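PDB 4HCY: thiaminase-I from Naegleria gruberi, which belongs to the thiaminase I-like family, two-lobed mixed alpha/beta proteins that resemble periplasmic binding proteins, and binds 0YN, probably in the cleft between its lobes. Local coordinates for residues L9-F14 / P63-T68; P15-W20 / K28-I33; G92-L97 / Y112-Y117. All blocks are in the same frame, centred on the assembly; numbering follows the deposited sequence.

Contact 1 of 3, residues L9-F14 / P63-T68; sequences LTVGLF and PDVFST. With 0YN (2-{4-[(4-amino-2-methylpyrimidin-5-yl)methyl]-3-methylthiophen-2-yl}ethanol), chain G.
Thr10 holds OG1 between its backbone N and carbonyl carbon (chi1 62°), and Asp64 swings its carboxylate back beside its own backbone N (chi1 -65°); together these torsions produce a reciprocal pair of bonds. Asp64 N donates to Thr10 OG1 at 2.9 Å, and Thr10 N donates to Asp64 OD2, also at 2.9 Å. The oxygen OD2 is approached on its anti side, with the donor 29° out of the carboxylate plane, and it has a long, weak ion pair to Lys275. Beyond this side-chain clasp the backbones run parallel: Val65 N bonds to Thr10 O at 3.2 Å, Gly12 N to Val65 O, and Ser67 N to Gly12 O at 2.8 Å, the last less straight. Val11 and Val65 lie side by side on one face, CG2 of Val11 3.6 Å from CG1 of Val65. Past the strand, Phe14 CB lies 3.4 Å from Ser67 OG, whose hydrogen bond goes to Gln116, and Ser67 O sits at the edge of the Phe14 ring. The ring reaches 0YN obliquely, CZ 3.3 Å from N3'. In the mixed sheet, strand 8-13 runs between 44-50 and 65-69, and 261-267 follows on the far side of 65-69; helix 273-288 packs against the face bearing Val65 through Val278, Val282 and Ile283.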
loop_
_atom_site.group_PDB
_atom_site.type_symbol
_atom_site.label_atom_id
_atom_site.label_comp_id
_atom_site.label_asym_id
_atom_site.label_seq_id
_atom_site.Cartn_x
_atom_site.Cartn_y
_atom_site.Cartn_z
ATOM N N LEU A 9 4.978 25.764 5.709
ATOM C CA LEU A 9 4.495 24.726 4.805
ATOM C C LEU A 9 3.996 23.519 5.592
ATOM O O LEU A 9 4.780 22.821 6.236
ATOM C CB LEU A 9 5.604 24.293 3.846
ATOM C CG LEU A 9 5.216 23.285 2.764
ATOM C CD1 LEU A 9 4.402 23.956 1.667
ATOM C CD2 LEU A 9 6.449 22.609 2.187
ATOM N N THR A 10 2.689 23.278 5.540
ATOM C CA THR A 10 2.094 22.140 6.233
ATOM C C THR A 10 2.225 20.866 5.405
ATOM O O THR A 10 1.725 20.788 4.284
ATOM C CB THR A 10 0.607 22.383 6.557
ATOM O OG1 THR A 10 -0.131 22.549 5.341
ATOM C CG2 THR A 10 0.444 23.626 7.420
ATOM N N VAL A 11 2.903 19.869 5.965
ATOM C CA VAL A 11 3.108 18.600 5.277
ATOM C C VAL A 11 2.386 17.459 5.987
ATOM O O VAL A 11 2.642 17.181 7.158
ATOM C CB VAL A 11 4.603 18.249 5.172
ATOM C CG1 VAL A 11 4.795 16.978 4.359
ATOM C CG2 VAL A 11 5.378 19.402 4.558
ATOM N N GLY A 12 1.481 16.802 5.269
ATOM C CA GLY A 12 0.760 15.664 5.808
ATOM C C GLY A 12 1.381 14.350 5.373
ATOM O O GLY A 12 1.391 14.023 4.187
ATOM N N LEU A 13 1.900 13.594 6.334
ATOM C CA LEU A 13 2.582 12.340 6.031
ATOM C C LEU A 13 1.676 11.129 6.220
ATOM O O LEU A 13 0.748 11.153 7.027
ATOM C CB LEU A 13 3.833 12.188 6.899
ATOM C CG LEU A 13 4.912 13.264 6.759
ATOM C CD1 LEU A 13 6.096 12.952 7.661
ATOM C CD2 LEU A 13 5.354 13.399 5.310
ATOM N N PHE A 14 1.958 10.072 5.464
ATOM C CA PHE A 14 1.272 8.796 5.623
ATOM C C PHE A 14 1.695 8.182 6.953
ATOM O O PHE A 14 2.857 7.821 7.129
ATOM C CB PHE A 14 1.628 7.865 4.461
ATOM C CG PHE A 14 0.859 6.575 4.453
ATOM C CD1 PHE A 14 -0.416 6.516 3.913
ATOM C CD2 PHE A 14 1.416 5.418 4.970
ATOM C CE1 PHE A 14 -1.124 5.330 3.899
ATOM C CE2 PHE A 14 0.715 4.228 4.958
ATOM C CZ PHE A 14 -0.558 4.184 4.423
ATOM N N PRO A 63 -4.003 19.745 3.605
ATOM C CA PRO A 63 -2.868 20.623 3.909
ATOM C C PRO A 63 -2.208 21.117 2.625
ATOM O O PRO A 63 -2.760 20.917 1.543
ATOM C CB PRO A 63 -1.901 19.698 4.665
ATOM C CG PRO A 63 -2.699 18.473 5.015
ATOM C CD PRO A 63 -3.708 18.342 3.928
ATOM N N ASP A 64 -1.044 21.748 2.745
ATOM C CA ASP A 64 -0.306 22.216 1.577
ATOM C C ASP A 64 0.148 21.036 0.725
ATOM O O ASP A 64 -0.035 21.027 -0.492
ATOM C CB ASP A 64 0.898 23.059 2.000
ATOM C CG ASP A 64 0.495 24.350 2.686
ATOM O OD1 ASP A 64 -0.562 24.910 2.328
ATOM O OD2 ASP A 64 1.236 24.805 3.582
ATOM N N VAL A 65 0.742 20.043 1.377
ATOM C CA VAL A 65 1.125 18.801 0.714
ATOM C C VAL A 65 0.781 17.614 1.611
ATOM O O VAL A 65 1.022 17.644 2.818
ATOM C CB VAL A 65 2.623 18.790 0.334
ATOM C CG1 VAL A 65 3.483 19.174 1.524
ATOM C CG2 VAL A 65 3.032 17.430 -0.216
ATOM N N PHE A 66 0.197 16.577 1.018
ATOM C CA PHE A 66 -0.269 15.426 1.779
ATOM C C PHE A 66 0.052 14.109 1.082
ATOM O O PHE A 66 0.159 14.052 -0.142
ATOM C CB PHE A 66 -1.776 15.534 2.027
ATOM C CG PHE A 66 -2.571 15.847 0.791
ATOM C CD1 PHE A 66 -3.014 14.832 -0.041
ATOM C CD2 PHE A 66 -2.874 17.158 0.458
ATOM C CE1 PHE A 66 -3.744 15.118 -1.179
ATOM C CE2 PHE A 66 -3.603 17.450 -0.678
ATOM C CZ PHE A 66 -4.038 16.429 -1.498
ATOM N N SER A 67 0.203 13.052 1.874
ATOM C CA SER A 67 0.441 11.717 1.341
ATOM C C SER A 67 -0.821 10.873 1.458
ATOM O O SER A 67 -1.187 10.433 2.549
ATOM C CB SER A 67 1.594 11.040 2.082
ATOM O OG SER A 67 1.823 9.735 1.582
ATOM N N THR A 68 -1.486 10.650 0.331
ATOM C CA THR A 68 -2.728 9.887 0.322
ATOM C C THR A 68 -2.587 8.562 -0.415
ATOM O O THR A 68 -1.777 8.430 -1.333
ATOM C CB THR A 68 -3.876 10.685 -0.326
ATOM O OG1 THR A 68 -5.040 9.854 -0.428
ATOM C CG2 THR A 68 -3.479 11.154 -1.719
HETATM C C2A 0YN G . 2.858 1.907 2.589
HETATM C C35 0YN G . -2.493 -0.135 2.837
HETATM C C2 0YN G . -2.466 0.704 5.258
HETATM S S1 0YN G . -3.584 1.112 6.520
HETATM C C5 0YN G . -5.002 0.763 5.609
HETATM C C4 0YN G . -4.581 0.299 4.255
HETATM C C4A 0YN G . -5.531 -0.102 3.157
HETATM C C5A 0YN G . -6.318 0.970 6.320
HETATM C C5B 0YN G . -7.099 -0.335 6.373
HETATM O O5G 0YN G . -8.234 -0.173 7.227
HETATM N "N1'" 0YN G . 1.209 0.209 3.298
HETATM C "C2'" 0YN G . 1.453 1.371 2.654
HETATM N "N3'" 0YN G . 0.447 2.055 2.068
HETATM C "C4'" 0YN G . -0.818 1.589 2.117
HETATM N "N4'" 0YN G . -1.822 2.280 1.529
HETATM C "C5'" 0YN G . -1.081 0.403 2.775
HETATM C "C6'" 0YN G . -0.031 -0.286 3.367
HETATM C C3 0YN G . -3.175 0.293 4.117
#

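Contact 2 of 3, residues P15-W20 / K28-I33; sequences PYLPSW and KLINLI. With 0YN (2-{4-[(4-amino-2-methylpyrimidin-5-yl)methyl]-3-methylthiophen-2-yl}ethanol), chain G.
Leu29 and the side chains of Leu17, Pro18 and Trp20 fit together at the start of helix 29-34, and Leu29 presents a different branch to each flank. With CG anti to its backbone N (chi1 -176°), the leucine forks between the proline and the indole. The Leu29 and Pro18 side chains lie side by side, pointing the same way, with Leu29 CD2 3.8 Å from Pro18 CD. Leu29 CD1 meets the indole of Trp20 at the edge and in the ring plane, 3.8 Å from CH2, while Leu29 CB approaches CZ3 of the same ring at 3.8 Å. Leu32 CD1 adds an oblique, looser touch to the indole. Leu17 crosses Leu29 at a slant, with CD2 of Leu17 4.1 Å from CD2 of Leu29. Leu17 crosses Ile33 at about a right angle, its CD2 3.7 Å from Ile33 CD1, and the same methyl also brushes Ile30 CD1. One backbone hydrogen bond crosses the contact: Leu29 N, at the first turn of the helix, donates to Pro18 O at 3.1 Å, nearly straight at 168° but tilted 21° from the carbonyl plane. Beside it, Ser19 and Lys28 form a non-hydrogen-bonded antiparallel pair, the aliphatic part of the lysine passing Ser19 OG. Tyr16, the centre of an inverse gamma turn, points away from the helix and lays one ring face over the 0YN sulfur, CG to S1 3.8 Å; its OH is hydrogen-bonded to Asp52. The hairpin of strands 19-21 and 26-28 thus leads directly into helix 29-34, with Glu50 of strand 44-50 touching Pro15 and Ile30 on one flank and the loop residue Thr301 touching Pro18 and Leu29.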
loop_
_atom_site.group_PDB
_atom_site.type_symbol
_atom_site.label_atom_id
_atom_site.label_comp_id
_atom_site.label_asym_id
_atom_site.label_seq_id
_atom_site.Cartn_x
_atom_site.Cartn_y
_atom_site.Cartn_z
ATOM N N PRO A 15 0.750 8.070 7.898
ATOM C CA PRO A 15 1.058 7.697 9.283
ATOM C C PRO A 15 1.082 6.191 9.538
ATOM O O PRO A 15 1.510 5.771 10.614
ATOM C CB PRO A 15 -0.096 8.325 10.060
ATOM C CG PRO A 15 -1.250 8.224 9.117
ATOM C CD PRO A 15 -0.682 8.372 7.719
ATOM N N TYR A 16 0.630 5.393 8.578
ATOM C CA TYR A 16 0.534 3.952 8.785
ATOM C C TYR A 16 1.822 3.222 8.412
ATOM O O TYR A 16 1.874 2.474 7.435
ATOM C CB TYR A 16 -0.670 3.375 8.040
ATOM C CG TYR A 16 -1.986 3.934 8.528
ATOM C CD1 TYR A 16 -2.645 3.366 9.610
ATOM C CD2 TYR A 16 -2.560 5.040 7.916
ATOM C CE1 TYR A 16 -3.846 3.879 10.063
ATOM C CE2 TYR A 16 -3.759 5.559 8.364
ATOM C CZ TYR A 16 -4.397 4.974 9.437
ATOM O OH TYR A 16 -5.592 5.489 9.886
ATOM N N LEU A 17 2.855 3.452 9.214
ATOM C CA LEU A 17 4.151 2.813 9.035
ATOM C C LEU A 17 4.365 1.796 10.159
ATOM O O LEU A 17 3.642 1.825 11.156
ATOM C CB LEU A 17 5.254 3.876 9.023
ATOM C CG LEU A 17 5.754 4.289 7.636
ATOM C CD1 LEU A 17 4.611 4.784 6.760
ATOM C CD2 LEU A 17 6.841 5.347 7.748
ATOM N N PRO A 18 5.337 0.880 9.995
ATOM C CA PRO A 18 5.596 -0.153 11.008
ATOM C C PRO A 18 5.852 0.398 12.410
ATOM O O PRO A 18 6.181 1.573 12.575
ATOM C CB PRO A 18 6.867 -0.830 10.495
ATOM C CG PRO A 18 6.817 -0.652 9.038
ATOM C CD PRO A 18 6.161 0.673 8.788
ATOM N N SER A 19 5.706 -0.466 13.408
ATOM C CA SER A 19 5.976 -0.103 14.792
ATOM C C SER A 19 6.605 -1.273 15.537
ATOM O O SER A 19 6.044 -2.368 15.578
ATOM C CB SER A 19 4.690 0.333 15.496
ATOM O OG SER A 19 4.129 1.478 14.879
ATOM N N TRP A 20 7.777 -1.038 16.119
ATOM C CA TRP A 20 8.437 -2.049 16.935
ATOM C C TRP A 20 7.951 -1.946 18.374
ATOM O O TRP A 20 7.624 -0.859 18.849
ATOM C CB TRP A 20 9.957 -1.885 16.878
ATOM C CG TRP A 20 10.546 -2.169 15.529
ATOM C CD1 TRP A 20 10.994 -3.373 15.067
ATOM C CD2 TRP A 20 10.757 -1.230 14.467
ATOM N NE1 TRP A 20 11.468 -3.243 13.785
ATOM C CE2 TRP A 20 11.333 -1.937 13.393
ATOM C CE3 TRP A 20 10.512 0.139 14.320
ATOM C CZ2 TRP A 20 11.669 -1.321 12.191
ATOM C CZ3 TRP A 20 10.847 0.748 13.125
ATOM C CH2 TRP A 20 11.419 0.019 12.075
ATOM N N LYS A 28 7.751 4.001 16.820
ATOM C CA LYS A 28 7.059 4.164 15.547
ATOM C C LYS A 28 8.013 4.668 14.469
ATOM O O LYS A 28 8.706 5.667 14.660
ATOM C CB LYS A 28 5.878 5.122 15.705
ATOM C CG LYS A 28 4.873 4.688 16.763
ATOM C CD LYS A 28 3.835 5.767 17.027
ATOM C CE LYS A 28 3.001 6.056 15.791
ATOM N NZ LYS A 28 1.976 7.104 16.052
ATOM N N LEU A 29 8.042 3.971 13.336
ATOM C CA LEU A 29 8.937 4.321 12.237
ATOM C C LEU A 29 8.648 5.716 11.687
ATOM O O LEU A 29 9.544 6.390 11.177
ATOM C CB LEU A 29 8.843 3.282 11.115
ATOM C CG LEU A 29 9.793 3.473 9.929
ATOM C CD1 LEU A 29 11.243 3.394 10.385
ATOM C CD2 LEU A 29 9.513 2.456 8.833
ATOM N N ILE A 30 7.395 6.147 11.797
ATOM C CA ILE A 30 7.000 7.471 11.328
ATOM C C ILE A 30 7.648 8.567 12.181
ATOM O O ILE A 30 7.901 9.674 11.703
ATOM C CB ILE A 30 5.457 7.630 11.294
ATOM C CG1 ILE A 30 5.059 8.948 10.625
ATOM C CG2 ILE A 30 4.867 7.523 12.696
ATOM C CD1 ILE A 30 5.605 9.110 9.220
ATOM N N ASN A 31 7.931 8.247 13.439
ATOM C CA ASN A 31 8.632 9.174 14.321
ATOM C C ASN A 31 10.115 9.261 13.982
ATOM O O ASN A 31 10.728 10.322 14.104
ATOM C CB ASN A 31 8.448 8.779 15.788
ATOM C CG ASN A 31 7.056 9.081 16.303
ATOM O OD1 ASN A 31 6.396 10.007 15.832
ATOM N ND2 ASN A 31 6.603 8.302 17.281
ATOM N N LEU A 32 10.689 8.139 13.560
ATOM C CA LEU A 32 12.091 8.101 13.164
ATOM C C LEU A 32 12.322 8.934 11.910
ATOM O O LEU A 32 13.279 9.701 11.832
ATOM C CB LEU A 32 12.550 6.660 12.931
ATOM C CG LEU A 32 12.663 5.774 14.172
ATOM C CD1 LEU A 32 13.146 4.382 13.795
ATOM C CD2 LEU A 32 13.593 6.408 15.195
ATOM N N ILE A 33 11.434 8.779 10.931
ATOM C CA ILE A 33 11.524 9.540 9.691
ATOM C C ILE A 33 11.276 11.027 9.934
ATOM O O ILE A 33 11.953 11.878 9.358
ATOM C CB ILE A 33 10.545 9.003 8.624
ATOM C CG1 ILE A 33 10.884 7.554 8.276
ATOM C CG2 ILE A 33 10.588 9.859 7.369
ATOM C CD1 ILE A 33 10.080 7.007 7.120
HETATM C C2A 0YN G . 2.858 1.907 2.589
HETATM C C35 0YN G . -2.493 -0.135 2.837
HETATM C C2 0YN G . -2.466 0.704 5.258
HETATM S S1 0YN G . -3.584 1.112 6.520
HETATM C C5 0YN G . -5.002 0.763 5.609
HETATM C C4 0YN G . -4.581 0.299 4.255
HETATM C C4A 0YN G . -5.531 -0.102 3.157
HETATM C C5A 0YN G . -6.318 0.970 6.320
HETATM C C5B 0YN G . -7.099 -0.335 6.373
HETATM O O5G 0YN G . -8.234 -0.173 7.227
HETATM N "N1'" 0YN G . 1.209 0.209 3.298
HETATM C "C2'" 0YN G . 1.453 1.371 2.654
HETATM N "N3'" 0YN G . 0.447 2.055 2.068
HETATM C "C4'" 0YN G . -0.818 1.589 2.117
HETATM N "N4'" 0YN G . -1.822 2.280 1.529
HETATM C "C5'" 0YN G . -1.081 0.403 2.775
HETATM C "C6'" 0YN G . -0.031 -0.286 3.367
HETATM C C3 0YN G . -3.175 0.293 4.117
#

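Contact 3 of 3, residues G92-L97 / Y112-Y117; sequences GVTGDL and YGFPQY
Phe114 meets Val93 and Thr94 with one long side of its ring, and can be followed outward from the strand. The side chain leaves the backbone with CG anti to the carbonyl carbon (chi1 -54°), which carries the ring toward helix 87-94. At the root, Phe114 CB is 4.3 Å from the Thr94 methyl CG2. Next along, CD2 has two neighbours: the same Thr94 CG2, which lies at the ring edge near its plane, and Val93 CB at 4.2 Å. Further out, CE2 makes the nearest approach of the ring, 4.0 Å to Val93 CG2, a methyl that comes in obliquely. The tip, CZ, lies farther from that methyl than CE2 does, and CD1 and CE1 are on the side of the ring turned from Val93 and Thr94. The Val93 and Phe114 side chains cross at about a right angle. The next residue, Pro115, continues the apolar surface: its CG is 3.8 Å from Leu97 CD1, and its CD is 4.2 Å from Thr94 CG2. No hydrogen bond joins the two segments. The polar end of Thr94 turns back into its own helix, OG1 bonding to Val90 O, which leaves the methyl to face the strand. Between Thr94 and Leu97 the chain turns out of the helix at Gly95, where phi is positive (97°), and Leu97 comes back to the proline. Ile283 of helix 273-288 touches Phe114, and Leu287 touches Thr94. The arrangement is that of a helix packed on the start of a sheet strand in an alpha/beta lobe; just after Pro115 the strand carries a classic beta bulge, Gln116 and Tyr117 both facing Asp263, and Asp263 and Tyr117 reach 0YN.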
loop_
_atom_site.group_PDB
_atom_site.type_symbol
_atom_site.label_atom_id
_atom_site.label_comp_id
_atom_site.label_asym_id
_atom_site.label_seq_id
_atom_site.Cartn_x
_atom_site.Cartn_y
_atom_site.Cartn_z
ATOM N N GLY A 92 11.499 14.429 -12.933
ATOM C CA GLY A 92 12.794 14.925 -12.506
ATOM C C GLY A 92 13.067 14.681 -11.035
ATOM O O GLY A 92 14.215 14.715 -10.591
ATOM N N VAL A 93 12.005 14.430 -10.277
ATOM C CA VAL A 93 12.122 14.186 -8.844
ATOM C C VAL A 93 12.213 12.696 -8.530
ATOM O O VAL A 93 13.146 12.245 -7.865
ATOM C CB VAL A 93 10.931 14.790 -8.075
ATOM C CG1 VAL A 93 10.952 14.342 -6.623
ATOM C CG2 VAL A 93 10.946 16.308 -8.175
ATOM N N THR A 94 11.239 11.936 -9.020
ATOM C CA THR A 94 11.148 10.513 -8.713
ATOM C C THR A 94 12.079 9.665 -9.574
ATOM O O THR A 94 12.668 8.696 -9.096
ATOM C CB THR A 94 9.709 9.998 -8.890
ATOM O OG1 THR A 94 9.318 10.129 -10.264
ATOM C CG2 THR A 94 8.749 10.793 -8.017
ATOM N N GLY A 95 12.206 10.032 -10.844
ATOM C CA GLY A 95 13.003 9.262 -11.781
ATOM C C GLY A 95 12.135 8.316 -12.586
ATOM O O GLY A 95 11.031 8.673 -12.996
ATOM N N ASP A 96 12.630 7.103 -12.813
ATOM C CA ASP A 96 11.877 6.105 -13.562
ATOM C C ASP A 96 10.808 5.447 -12.696
ATOM O O ASP A 96 11.093 4.960 -11.602
ATOM C CB ASP A 96 12.811 5.045 -14.145
ATOM C CG ASP A 96 13.688 5.588 -15.255
ATOM O OD1 ASP A 96 13.253 6.529 -15.951
ATOM O OD2 ASP A 96 14.813 5.073 -15.430
ATOM N N LEU A 97 9.576 5.442 -13.193
ATOM C CA LEU A 97 8.462 4.828 -12.483
ATOM C C LEU A 97 7.909 3.653 -13.275
ATOM O O LEU A 97 7.900 3.674 -14.506
ATOM C CB LEU A 97 7.349 5.852 -12.251
ATOM C CG LEU A 97 7.698 7.114 -11.462
ATOM C CD1 LEU A 97 6.506 8.058 -11.417
ATOM C CD2 LEU A 97 8.157 6.759 -10.057
ATOM N N TYR A 112 -1.242 13.798 -10.804
ATOM C CA TYR A 112 -1.726 14.548 -9.651
ATOM C C TYR A 112 -0.943 14.283 -8.368
ATOM O O TYR A 112 -1.493 14.381 -7.271
ATOM C CB TYR A 112 -3.215 14.277 -9.418
ATOM C CG TYR A 112 -4.122 14.997 -10.386
ATOM C CD1 TYR A 112 -4.548 16.295 -10.131
ATOM C CD2 TYR A 112 -4.556 14.384 -11.553
ATOM C CE1 TYR A 112 -5.379 16.961 -11.009
ATOM C CE2 TYR A 112 -5.388 15.042 -12.439
ATOM C CZ TYR A 112 -5.796 16.331 -12.163
ATOM O OH TYR A 112 -6.624 16.991 -13.043
ATOM N N GLY A 113 0.336 13.950 -8.501
ATOM C CA GLY A 113 1.177 13.778 -7.332
ATOM C C GLY A 113 2.417 12.929 -7.531
ATOM O O GLY A 113 2.584 12.271 -8.557
ATOM N N PHE A 114 3.289 12.951 -6.528
ATOM C CA PHE A 114 4.525 12.181 -6.552
ATOM C C PHE A 114 4.337 10.864 -5.812
ATOM O O PHE A 114 4.036 10.860 -4.618
ATOM C CB PHE A 114 5.661 12.970 -5.897
ATOM C CG PHE A 114 5.867 14.343 -6.475
ATOM C CD1 PHE A 114 5.128 15.421 -6.016
ATOM C CD2 PHE A 114 6.811 14.558 -7.466
ATOM C CE1 PHE A 114 5.317 16.685 -6.540
ATOM C CE2 PHE A 114 7.005 15.821 -7.994
ATOM C CZ PHE A 114 6.257 16.885 -7.531
ATOM N N PRO A 115 4.506 9.740 -6.522
ATOM C CA PRO A 115 4.420 8.409 -5.910
ATOM C C PRO A 115 5.469 8.235 -4.814
ATOM O O PRO A 115 6.661 8.402 -5.075
ATOM C CB PRO A 115 4.725 7.472 -7.080
ATOM C CG PRO A 115 4.358 8.249 -8.296
ATOM C CD PRO A 115 4.714 9.668 -7.978
ATOM N N GLN A 116 5.028 7.903 -3.605
ATOM C CA GLN A 116 5.936 7.783 -2.468
ATOM C C GLN A 116 6.131 6.343 -2.003
ATOM O O GLN A 116 7.262 5.885 -1.845
ATOM C CB GLN A 116 5.447 8.637 -1.295
ATOM C CG GLN A 116 6.313 8.513 -0.049
ATOM C CD GLN A 116 5.820 9.370 1.097
ATOM O OE1 GLN A 116 4.659 9.777 1.131
ATOM N NE2 GLN A 116 6.706 9.652 2.046
ATOM N N TYR A 117 5.029 5.635 -1.778
ATOM C CA TYR A 117 5.097 4.290 -1.215
ATOM C C TYR A 117 4.507 3.221 -2.129
ATOM O O TYR A 117 3.566 3.475 -2.879
ATOM C CB TYR A 117 4.393 4.247 0.142
ATOM C CG TYR A 117 5.109 5.001 1.239
ATOM C CD1 TYR A 117 6.494 5.114 1.244
ATOM C CD2 TYR A 117 4.399 5.603 2.270
ATOM C CE1 TYR A 117 7.151 5.803 2.245
ATOM C CE2 TYR A 117 5.048 6.294 3.276
ATOM C CZ TYR A 117 6.422 6.391 3.258
ATOM O OH TYR A 117 7.070 7.079 4.259
#

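Contacts 1 and 3 are buried and reach the same mixed sheet, contact 1 between two of its strands and contact 3 between a strand and helix 87-94, whereas contact 2 is only partly buried and lies at the hairpin and helix that follow strand 8-13. Their chemistry follows: contact 1 combines parallel-strand backbone bonds with a Thr10-Asp64 side-chain clasp, contact 2 pairs one backbone bond with leucine and indole packing, and contact 3 is wholly apolar. They also touch each other. The probable Ser67-Gln116 hydrogen bond, 2.9 Å from OG to OE1, links contacts 1 and 3, and Tyr117 CE2 packs against both Phe14 and Leu17. Phe14, Tyr16 and Tyr117 thus bring all three to 0YN.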